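Local structure of HcgC (Methanococcus maripaludis S2, 5O4J) at residues Lys15-Ile18 and Lys19-Val22; Ile147-Thr150 and Asp151-Cys155; Thr165-Ser169 and Lys170-Thr174; Val182-Ile185 and Met186-Arg190. The protein methylates a carbon of a pyridinol precursor with S-adenosyl-L-methionine as donor, a step in building the iron-guanylylpyridinol cofactor of [Fe]-hydrogenase. All blocks are in the same frame, centred on the assembly; numbering follows the deposited sequence. Where two conformers were deposited one is given.

Interaction 1 of 4, residues Lys15-Ile18 and Lys19-Val22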
loop_
_atom_site.group_PDB
_atom_site.type_symbol
_atom_site.label_atom_id
_atom_site.label_comp_id
_atom_site.label_asym_id
_atom_site.label_seq_id
_atom_site.Cartn_x
_atom_site.Cartn_y
_atom_site.Cartn_z
ATOM N N LYS A 15 10.272 -12.730 -18.023
ATOM C CA LYS A 15 10.979 -12.509 -19.278
ATOM C C LYS A 15 11.603 -11.123 -19.311
ATOM O O LYS A 15 12.720 -10.950 -19.813
ATOM C CB LYS A 15 10.033 -12.700 -20.461
ATOM C CG LYS A 15 9.531 -14.122 -20.622
ATOM C CD LYS A 15 8.424 -14.194 -21.655
ATOM C CE LYS A 15 7.893 -15.605 -21.781
ATOM N NZ LYS A 15 8.937 -16.473 -22.395
ATOM N N ILE A 16 10.892 -10.126 -18.792
ATOM C CA ILE A 16 11.428 -8.773 -18.715
ATOM C C ILE A 16 12.625 -8.756 -17.772
ATOM O O ILE A 16 12.525 -9.176 -16.614
ATOM C CB ILE A 16 10.329 -7.798 -18.267
ATOM C CG1 ILE A 16 9.355 -7.548 -19.423
ATOM C CG2 ILE A 16 10.913 -6.468 -17.749
ATOM C CD1 ILE A 16 8.011 -7.037 -18.968
ATOM N N LYS A 17 13.759 -8.270 -18.270
ATOM C CA LYS A 17 14.982 -8.138 -17.494
ATOM C C LYS A 17 15.120 -6.720 -16.963
ATOM O O LYS A 17 14.500 -5.778 -17.460
ATOM C CB LYS A 17 16.209 -8.482 -18.338
ATOM C CG LYS A 17 16.299 -9.943 -18.773
ATOM C CD LYS A 17 17.408 -10.095 -19.806
ATOM C CE LYS A 17 17.698 -11.556 -20.127
ATOM N NZ LYS A 17 18.742 -11.652 -21.181
ATOM N N ILE A 18 15.966 -6.570 -15.945
ATOM C CA ILE A 18 16.211 -5.234 -15.414
ATOM C C ILE A 18 16.666 -4.299 -16.531
ATOM O O ILE A 18 16.206 -3.150 -16.629
ATOM C CB ILE A 18 17.234 -5.292 -14.263
ATOM C CG1 ILE A 18 16.759 -6.248 -13.157
ATOM C CG2 ILE A 18 17.404 -3.919 -13.640
ATOM C CD1 ILE A 18 17.884 -6.783 -12.324
ATOM N N LYS A 19 17.546 -4.787 -17.420
ATOM C CA LYS A 19 18.045 -3.946 -18.503
ATOM C C LYS A 19 16.923 -3.498 -19.434
ATOM O O LYS A 19 17.021 -2.435 -20.057
ATOM C CB LYS A 19 19.126 -4.677 -19.300
ATOM C CG LYS A 19 18.673 -5.919 -20.060
ATOM C CD LYS A 19 19.821 -6.450 -20.916
ATOM C CE LYS A 19 19.407 -7.659 -21.741
ATOM N NZ LYS A 19 20.541 -8.163 -22.576
ATOM N N ASP A 20 15.862 -4.303 -19.558
ATOM C CA ASP A 20 14.732 -3.940 -20.407
ATOM C C ASP A 20 13.956 -2.768 -19.824
ATOM O O ASP A 20 13.463 -1.914 -20.566
ATOM C CB ASP A 20 13.800 -5.144 -20.598
ATOM C CG ASP A 20 14.474 -6.316 -21.279
ATOM O OD1 ASP A 20 15.306 -6.101 -22.182
ATOM O OD2 ASP A 20 14.164 -7.474 -20.913
ATOM N N ILE A 21 13.801 -2.740 -18.499
ATOM C CA ILE A 21 13.147 -1.615 -17.837
ATOM C C ILE A 21 14.011 -0.371 -17.945
ATOM O O ILE A 21 13.511 0.732 -18.198
ATOM C CB ILE A 21 12.845 -1.968 -16.369
ATOM C CG1 ILE A 21 12.116 -3.311 -16.281
ATOM C CG2 ILE A 21 12.024 -0.863 -15.725
ATOM C CD1 ILE A 21 11.818 -3.780 -14.865
ATOM N N VAL A 22 15.317 -0.518 -17.722
ATOM C CA VAL A 22 16.236 0.601 -17.922
ATOM C C VAL A 22 16.065 1.156 -19.329
ATOM O O VAL A 22 15.869 2.365 -19.531
ATOM C CB VAL A 22 17.684 0.147 -17.668
ATOM C CG1 VAL A 22 18.684 1.260 -18.042
ATOM C CG2 VAL A 22 17.858 -0.269 -16.224
HETATM O O HOH W 1 14.217 -9.723 -21.958
#
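The carboxylate of D20 reaches back to the amide of K17, the N-cap residue of helix 18-37, and this local contact illustrates how a helix start is closed by its own third residue. K17 N donates to D20 OD2 over 2.8 Å in a nearly straight bond (168°), meeting the oxygen on its anti side and 32° out of the carboxylate plane. With CG beside its own backbone N (chi1 -61°), the D20 carboxylate faces back to K17 N. A water extends the grip, donating both to K15 O and to D20 OD2. Without the carboxylate, as with an alanine at this position, the K17 amide would probably lose its mate and the water one acceptor.

Backbone bonds carry the helix on from there: V22 N donates to I18 O over 3.0 Å, I21 N makes a longer bond to K17 O, and D20 N adds a weak one to the same oxygen.

Apolar contact lies beside the polar one. I16 CG2 meets I21 CG1 at 3.7 Å, the two side chains crossing at about a right angle; both also pack on helix 239-251.

The last group is the lysine pair. K17 and K19 run alongside each other with extended chains, and K17 NZ stands 4.2 Å from K19 NZ. N226 OD1 accepts from K17 NZ and, weakly, from K19 NZ. The chemistry implies a helix start whose first turn is closed by a carboxylate, which would also favourably oppose the helix dipole and might partly offset the paired lysine charges.

Interaction 2 of 4, residues Ile147-Thr150 and Asp151-Cys155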
loop_
_atom_site.group_PDB
_atom_site.type_symbol
_atom_site.label_atom_id
_atom_site.label_comp_id
_atom_site.label_asym_id
_atom_site.label_seq_id
_atom_site.Cartn_x
_atom_site.Cartn_y
_atom_site.Cartn_z
ATOM N N ILE A 147 18.046 20.052 -1.336
ATOM C CA ILE A 147 19.374 19.916 -1.932
ATOM C C ILE A 147 19.358 20.160 -3.429
ATOM O O ILE A 147 20.430 20.340 -4.028
ATOM C CB ILE A 147 19.975 18.529 -1.631
ATOM C CG1 ILE A 147 21.480 18.537 -1.910
ATOM C CG2 ILE A 147 19.296 17.432 -2.450
ATOM C CD1 ILE A 147 22.254 17.571 -1.052
ATOM N N ASP A 148 18.181 20.192 -4.047
ATOM C CA ASP A 148 18.075 20.426 -5.477
ATOM C C ASP A 148 18.354 21.887 -5.809
ATOM O O ASP A 148 17.946 22.792 -5.076
ATOM C CB ASP A 148 16.675 20.056 -5.954
ATOM C CG ASP A 148 16.442 20.416 -7.398
ATOM O OD1 ASP A 148 17.034 19.767 -8.282
ATOM O OD2 ASP A 148 15.671 21.361 -7.645
ATOM N N ASN A 149 19.049 22.121 -6.926
ATOM C CA ASN A 149 19.269 23.488 -7.409
ATOM C C ASN A 149 19.101 23.559 -8.921
ATOM O O ASN A 149 19.788 24.325 -9.607
ATOM C CB ASN A 149 20.648 24.002 -7.001
ATOM C CG ASN A 149 21.771 23.262 -7.694
ATOM O OD1 ASN A 149 21.567 22.180 -8.231
ATOM N ND2 ASN A 149 22.972 23.853 -7.684
ATOM N N THR A 150 18.161 22.776 -9.453
ATOM C CA THR A 150 17.907 22.739 -10.889
ATOM C C THR A 150 17.705 24.131 -11.474
ATOM O O THR A 150 18.248 24.454 -12.535
ATOM C CB THR A 150 16.674 21.866 -11.164
ATOM O OG1 THR A 150 16.976 20.504 -10.856
ATOM C CG2 THR A 150 16.215 21.964 -12.629
ATOM N N ASP A 151 16.882 24.950 -10.820
ATOM C CA ASP A 151 16.555 26.263 -11.365
ATOM C C ASP A 151 17.791 27.139 -11.500
ATOM O O ASP A 151 17.880 27.947 -12.433
ATOM C CB ASP A 151 15.518 26.951 -10.479
ATOM C CG ASP A 151 14.173 26.246 -10.499
ATOM O OD1 ASP A 151 13.514 26.239 -11.557
ATOM O OD2 ASP A 151 13.779 25.689 -9.452
ATOM N N LYS A 152 18.746 27.000 -10.583
ATOM C CA LYS A 152 19.964 27.797 -10.650
ATOM C C LYS A 152 20.873 27.376 -11.795
ATOM O O LYS A 152 21.758 28.145 -12.185
ATOM C CB LYS A 152 20.717 27.722 -9.321
ATOM C CG LYS A 152 20.020 28.472 -8.199
ATOM C CD LYS A 152 20.824 28.482 -6.917
ATOM C CE LYS A 152 20.150 29.355 -5.866
ATOM N NZ LYS A 152 20.915 29.411 -4.591
ATOM N N ARG A 153 20.692 26.168 -12.331
ATOM C CA ARG A 153 21.479 25.710 -13.465
ATOM C C ARG A 153 20.948 26.213 -14.801
ATOM O O ARG A 153 21.632 26.061 -15.819
ATOM C CB ARG A 153 21.516 24.177 -13.468
ATOM C CG ARG A 153 22.158 23.608 -12.213
ATOM C CD ARG A 153 22.291 22.098 -12.285
ATOM N NE ARG A 153 22.425 21.500 -10.958
ATOM C CZ ARG A 153 22.716 20.221 -10.738
ATOM N NH1 ARG A 153 22.919 19.393 -11.760
ATOM N NH2 ARG A 153 22.811 19.771 -9.493
ATOM N N LEU A 154 19.748 26.781 -14.827
ATOM C CA LEU A 154 19.138 27.256 -16.070
ATOM C C LEU A 154 19.547 28.702 -16.339
ATOM O O LEU A 154 18.723 29.612 -16.412
ATOM C CB LEU A 154 17.624 27.127 -15.993
ATOM C CG LEU A 154 17.075 25.711 -15.966
ATOM C CD1 LEU A 154 15.707 25.733 -15.312
ATOM C CD2 LEU A 154 17.019 25.152 -17.383
ATOM N N CYS A 155 20.849 28.902 -16.504
ATOM C CA CYS A 155 21.411 30.247 -16.535
ATOM C C CYS A 155 21.989 30.652 -17.883
ATOM O O CYS A 155 22.485 31.776 -18.008
ATOM C CB CYS A 155 22.488 30.387 -15.451
ATOM S SG CYS A 155 23.759 29.124 -15.490
HETATM O O HOH W 2 15.566 24.228 -8.232
#
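D151 to R153 have helical backbone angles without the regular helical bonds: R153 N donates to T150 O over 3.0 Å, while K152 N and R153 N make only weak bonds to N149 O. The R153 side chain folds back and grips N149 side-on: NE and NH2 both donate to the one oxygen OD1, at 2.9 Å from NE and 3.0 Å from NH2. The guanidinium meets that oxygen in its own plane, yet amide and guanidinium planes stand 83° apart; NH2 lies in the amide's carbonyl plane and NE above it. With chi1 at 67°, N149 holds its amide between its backbone N and carbonyl carbon, beside the arginine. R153 also makes a salt bridge to D111 and a hydrogen bond to G114 O, and a leucine in its place would probably leave N149 OD1 without two donors and the D111 carboxylate without its partner charge.

Before the turn, T150 OG1 donates to D148 OD1 (2.7 Å), on its syn lone pair. A water bridges D148 OD2 to D151 N and OD2. The turn links helix 142-147 to strand 159-167, with N149 and R153 against helix 120-123 and T150 and L154 on strands 130-134 and 159-167.

Interaction 3 of 4, residues Thr165-Ser169 and Lys170-Thr174. With LI (lithium ion), chain I.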
loop_
_atom_site.group_PDB
_atom_site.type_symbol
_atom_site.label_atom_id
_atom_site.label_comp_id
_atom_site.label_asym_id
_atom_site.label_seq_id
_atom_site.Cartn_x
_atom_site.Cartn_y
_atom_site.Cartn_z
ATOM N N THR A 165 10.543 13.526 -15.250
ATOM C CA THR A 165 10.093 12.154 -15.436
ATOM C C THR A 165 9.399 11.689 -14.168
ATOM O O THR A 165 10.002 11.689 -13.087
ATOM C CB THR A 165 11.259 11.223 -15.793
ATOM O OG1 THR A 165 12.014 11.766 -16.888
ATOM C CG2 THR A 165 10.728 9.864 -16.202
ATOM N N TYR A 166 8.143 11.268 -14.314
ATOM C CA TYR A 166 7.329 10.807 -13.202
ATOM C C TYR A 166 6.638 9.507 -13.584
ATOM O O TYR A 166 6.591 9.113 -14.756
ATOM C CB TYR A 166 6.256 11.827 -12.809
ATOM C CG TYR A 166 6.770 13.230 -12.621
ATOM C CD1 TYR A 166 7.610 13.549 -11.567
ATOM C CD2 TYR A 166 6.394 14.246 -13.495
ATOM C CE1 TYR A 166 8.075 14.845 -11.396
ATOM C CE2 TYR A 166 6.851 15.539 -13.327
ATOM C CZ TYR A 166 7.685 15.835 -12.288
ATOM O OH TYR A 166 8.128 17.135 -12.134
ATOM N N ARG A 167 6.064 8.860 -12.582
ATOM C CA ARG A 167 5.201 7.708 -12.803
ATOM C C ARG A 167 3.748 8.137 -12.610
ATOM O O ARG A 167 3.378 8.670 -11.556
ATOM C CB ARG A 167 5.571 6.567 -11.854
ATOM C CG ARG A 167 7.009 6.093 -12.026
ATOM C CD ARG A 167 7.241 4.730 -11.368
ATOM N NE ARG A 167 7.079 4.816 -9.925
ATOM C CZ ARG A 167 6.472 3.914 -9.163
ATOM N NH1 ARG A 167 6.403 4.103 -7.856
ATOM N NH2 ARG A 167 5.929 2.832 -9.692
ATOM N N SER A 168 2.925 7.933 -13.637
ATOM C CA SER A 168 1.511 8.249 -13.517
ATOM C C SER A 168 0.884 7.411 -12.409
ATOM O O SER A 168 1.051 6.192 -12.369
ATOM C CB SER A 168 0.806 7.992 -14.850
ATOM O OG SER A 168 0.719 6.603 -15.111
ATOM N N SER A 169 0.193 8.076 -11.486
ATOM C CA SER A 169 -0.558 7.492 -10.376
ATOM C C SER A 169 0.292 6.861 -9.278
ATOM O O SER A 169 -0.281 6.297 -8.343
ATOM C CB SER A 169 -1.561 6.432 -10.852
ATOM O OG SER A 169 -2.569 7.036 -11.635
ATOM N N LYS A 170 1.619 6.920 -9.350
ATOM C CA LYS A 170 2.464 6.240 -8.379
ATOM C C LYS A 170 3.526 7.190 -7.852
ATOM O O LYS A 170 3.953 8.114 -8.547
ATOM C CB LYS A 170 3.148 5.007 -8.997
ATOM C CG LYS A 170 2.172 3.944 -9.466
ATOM C CD LYS A 170 1.510 3.264 -8.291
ATOM C CE LYS A 170 0.876 1.944 -8.705
ATOM N NZ LYS A 170 0.292 1.224 -7.540
ATOM N N PHE A 171 3.989 6.924 -6.634
ATOM C CA PHE A 171 4.960 7.794 -5.974
ATOM C C PHE A 171 6.391 7.315 -6.215
ATOM O O PHE A 171 6.725 6.164 -5.921
ATOM C CB PHE A 171 4.697 7.851 -4.469
ATOM C CG PHE A 171 5.535 8.884 -3.757
ATOM C CD1 PHE A 171 6.844 8.600 -3.401
ATOM C CD2 PHE A 171 5.030 10.131 -3.461
ATOM C CE1 PHE A 171 7.623 9.536 -2.757
ATOM C CE2 PHE A 171 5.807 11.074 -2.825
ATOM C CZ PHE A 171 7.110 10.781 -2.476
ATOM N N SER A 172 7.254 8.233 -6.657
ATOM C CA SER A 172 8.688 8.011 -6.744
ATOM C C SER A 172 9.406 9.248 -6.239
ATOM O O SER A 172 8.965 10.372 -6.489
ATOM C CB SER A 172 9.134 7.697 -8.181
ATOM O OG SER A 172 8.846 6.339 -8.516
ATOM N N LYS A 173 10.519 9.033 -5.530
ATOM C CA LYS A 173 11.213 10.142 -4.876
ATOM C C LYS A 173 12.045 10.963 -5.850
ATOM O O LYS A 173 12.300 12.147 -5.596
ATOM C CB LYS A 173 12.103 9.606 -3.754
ATOM C CG LYS A 173 11.349 9.137 -2.532
ATOM C CD LYS A 173 10.811 10.309 -1.749
ATOM C CE LYS A 173 10.377 9.892 -0.358
ATOM N NZ LYS A 173 11.577 9.791 0.510
ATOM N N THR A 174 12.509 10.359 -6.938
ATOM C CA THR A 174 13.301 11.071 -7.924
ATOM C C THR A 174 12.866 10.611 -9.306
ATOM O O THR A 174 12.113 9.644 -9.463
ATOM C CB THR A 174 14.828 10.872 -7.783
ATOM O OG1 THR A 174 15.241 9.683 -8.466
ATOM C CG2 THR A 174 15.280 10.816 -6.324
HETATM LI LI LI I . -2.730 8.498 -13.711
HETATM O O HOH W 3 9.689 10.708 -10.505
HETATM O O HOH W 4 -2.387 9.022 -15.986
#
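The guanidinium of R167 carries CB of K170 on one face, 3.4 Å above the plane and over its centre, and holds S172 OG and the carbonyl oxygen of F171 at its edge. R167 NE donates to S172 OG over 2.7 Å, the oxygen tilted 20° from the guanidinium plane. R167 NH1 donates to F171 O over 2.8 Å; the acceptor lies in that plane, whereas the donor stands well above the carbonyl plane. A bend at chi3 (-65°) turns the guanidinium across to these partners, and adjoining oxygens on one edge fix its rotation. Beyond the segments NH2 forms a salt bridge to D187, and S172 OG makes a probable hydrogen bond to D183.

K170 leads its amine away to a salt bridge with E194 of the fourth subunit. S169 OG binds a lithium ion at 2.5 Å and is hydrogen-bonded to E194 O of that subunit; a water is also bound to the ion. Another water donates to both T165 O and T174 O, joining strand 159-167 to the residue that touches PJL.

R167 to K170 makes a type II beta turn, closed by a weak K170 N bond to R167 O. It opens the connection from strand 159-167 to helix 177-193, consistent with the Rossmann-like family assignment.

Interaction 4 of 4, residues Val182-Ile185 and Met186-Arg190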
loop_
_atom_site.group_PDB
_atom_site.type_symbol
_atom_site.label_atom_id
_atom_site.label_comp_id
_atom_site.label_asym_id
_atom_site.label_seq_id
_atom_site.Cartn_x
_atom_site.Cartn_y
_atom_site.Cartn_z
ATOM N N VAL A 182 13.750 0.714 -9.843
ATOM C CA VAL A 182 13.508 0.103 -8.538
ATOM C C VAL A 182 12.028 0.173 -8.188
ATOM O O VAL A 182 11.414 -0.816 -7.782
ATOM C CB VAL A 182 14.373 0.800 -7.467
ATOM C CG1 VAL A 182 13.949 0.387 -6.058
ATOM C CG2 VAL A 182 15.841 0.484 -7.704
ATOM N N ASP A 183 11.432 1.347 -8.342
ATOM C CA ASP A 183 10.046 1.519 -7.928
ATOM C C ASP A 183 9.088 0.740 -8.829
ATOM O O ASP A 183 8.079 0.209 -8.357
ATOM C CB ASP A 183 9.706 3.003 -7.909
ATOM C CG ASP A 183 10.375 3.740 -6.776
ATOM O OD1 ASP A 183 10.929 3.101 -5.849
ATOM O OD2 ASP A 183 10.338 4.987 -6.804
ATOM N N ILE A 184 9.376 0.683 -10.132
ATOM C CA ILE A 184 8.604 -0.155 -11.042
ATOM C C ILE A 184 8.614 -1.594 -10.556
ATOM O O ILE A 184 7.574 -2.264 -10.494
ATOM C CB ILE A 184 9.165 -0.042 -12.472
ATOM C CG1 ILE A 184 8.802 1.313 -13.074
ATOM C CG2 ILE A 184 8.644 -1.174 -13.374
ATOM C CD1 ILE A 184 9.636 1.678 -14.294
ATOM N N ILE A 185 9.796 -2.094 -10.211
ATOM C CA ILE A 185 9.898 -3.480 -9.785
ATOM C C ILE A 185 9.188 -3.690 -8.449
ATOM O O ILE A 185 8.458 -4.674 -8.273
ATOM C CB ILE A 185 11.381 -3.907 -9.750
ATOM C CG1 ILE A 185 11.918 -3.977 -11.186
ATOM C CG2 ILE A 185 11.529 -5.253 -9.057
ATOM C CD1 ILE A 185 13.425 -4.171 -11.308
ATOM N N MET A 186 9.374 -2.769 -7.492
ATOM C CA MET A 186 8.753 -2.922 -6.178
ATOM C C MET A 186 7.231 -2.887 -6.270
ATOM O O MET A 186 6.542 -3.722 -5.664
ATOM C CB MET A 186 9.259 -1.831 -5.238
ATOM C CG MET A 186 10.720 -1.960 -4.874
ATOM S SD MET A 186 11.126 -3.468 -3.964
ATOM C CE MET A 186 10.424 -3.040 -2.378
ATOM N N ASP A 187 6.678 -1.925 -7.021
ATOM C CA ASP A 187 5.230 -1.865 -7.165
ATOM C C ASP A 187 4.714 -3.109 -7.889
ATOM O O ASP A 187 3.655 -3.640 -7.548
ATOM C CB ASP A 187 4.818 -0.590 -7.909
ATOM C CG ASP A 187 4.789 0.640 -7.004
ATOM O OD1 ASP A 187 4.864 0.477 -5.773
ATOM O OD2 ASP A 187 4.671 1.773 -7.523
ATOM N N SER A 188 5.468 -3.601 -8.871
ATOM C CA SER A 188 5.069 -4.821 -9.564
ATOM C C SER A 188 5.034 -6.006 -8.611
ATOM O O SER A 188 4.079 -6.785 -8.621
ATOM C CB SER A 188 6.013 -5.097 -10.732
ATOM O OG SER A 188 5.932 -4.085 -11.714
ATOM N N CYS A 189 6.063 -6.148 -7.771
ATOM C CA CYS A 189 6.118 -7.256 -6.822
ATOM C C CYS A 189 4.912 -7.267 -5.902
ATOM O O CYS A 189 4.365 -8.329 -5.593
ATOM C CB CYS A 189 7.393 -7.168 -5.990
ATOM S SG CYS A 189 8.828 -7.705 -6.862
ATOM N N ARG A 190 4.500 -6.098 -5.427
ATOM C CA ARG A 190 3.414 -6.060 -4.463
ATOM C C ARG A 190 2.111 -6.518 -5.100
ATOM O O ARG A 190 1.337 -7.249 -4.469
ATOM C CB ARG A 190 3.314 -4.655 -3.864
ATOM C CG ARG A 190 4.566 -4.341 -3.025
ATOM C CD ARG A 190 4.456 -3.100 -2.160
ATOM N NE ARG A 190 5.547 -2.163 -2.431
ATOM C CZ ARG A 190 5.443 -1.062 -3.175
ATOM N NH1 ARG A 190 4.284 -0.725 -3.730
ATOM N NH2 ARG A 190 6.504 -0.286 -3.360
#
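S188 sends its hydroxyl back one turn to I184 O, a short local contact within helix 177-193 that exemplifies how a serine can be satisfied inside an apolar helix face. S188 OG donates to I184 O over 2.7 Å and S188 N to the same oxygen over 3.0 Å, the two donors reaching it from opposite faces of its carbonyl plane. The chi1 of -64° puts OG beside its own backbone N and thus over the preceding turn. N249 adds a weak bond to this hydroxyl.

Regular helical bonds run alongside: M186 N to V182 O at 2.8 Å, D187 N to D183 O and C189 N to I185 O.

Apolar contacts are looser. V182 and M186 lie side by side, with CG1 of the valine 4.2 Å from CG of the methionine, whose chain bends at chi2 and chi3. I185 CG2 approaches C189 SG at 4.3 Å. Outside the segments, M186 meets M186 of the second subunit, and V182 packs on its I202.

Among the charged groups, D187 OD2 pairs with R167, while R190 NH1 is modelled doubtfully close to D187 OD1.

The helix is packed on several sides: D183 and D187 turn to the 167-172 turn, I184 and S188 to helix 239-251, I185 and C189 to strands 198-203 and 230-234 of the antiparallel sheet, and V182 and M186 to the second subunit. It follows strand 159-167 of the mixed sheet, consistent with a Rossmann-like fold, and its N-terminal end carries T177, which binds S-adenosyl-L-homocysteine.

From the N terminus the four contacts follow in series, none nesting or crossing. Interaction 1 closes the turn leading from strand 10-13 into helix 18-37. Interaction 2, with its centre about 32 Å from that of interaction 1 and across the chain's centre, closes the loop between helix 142-147 and strand 159-167. Interaction 3 turns the end of that strand toward helix 177-193, where interaction 4 lies. These last two join directly, side chains of the 167-172 turn meeting acidic residues of helix 177-193 and tying strand to helix. I21 packs on I184 and I185, so helix 18-37 rests on helix 177-193, while interaction 2 touches none of the others.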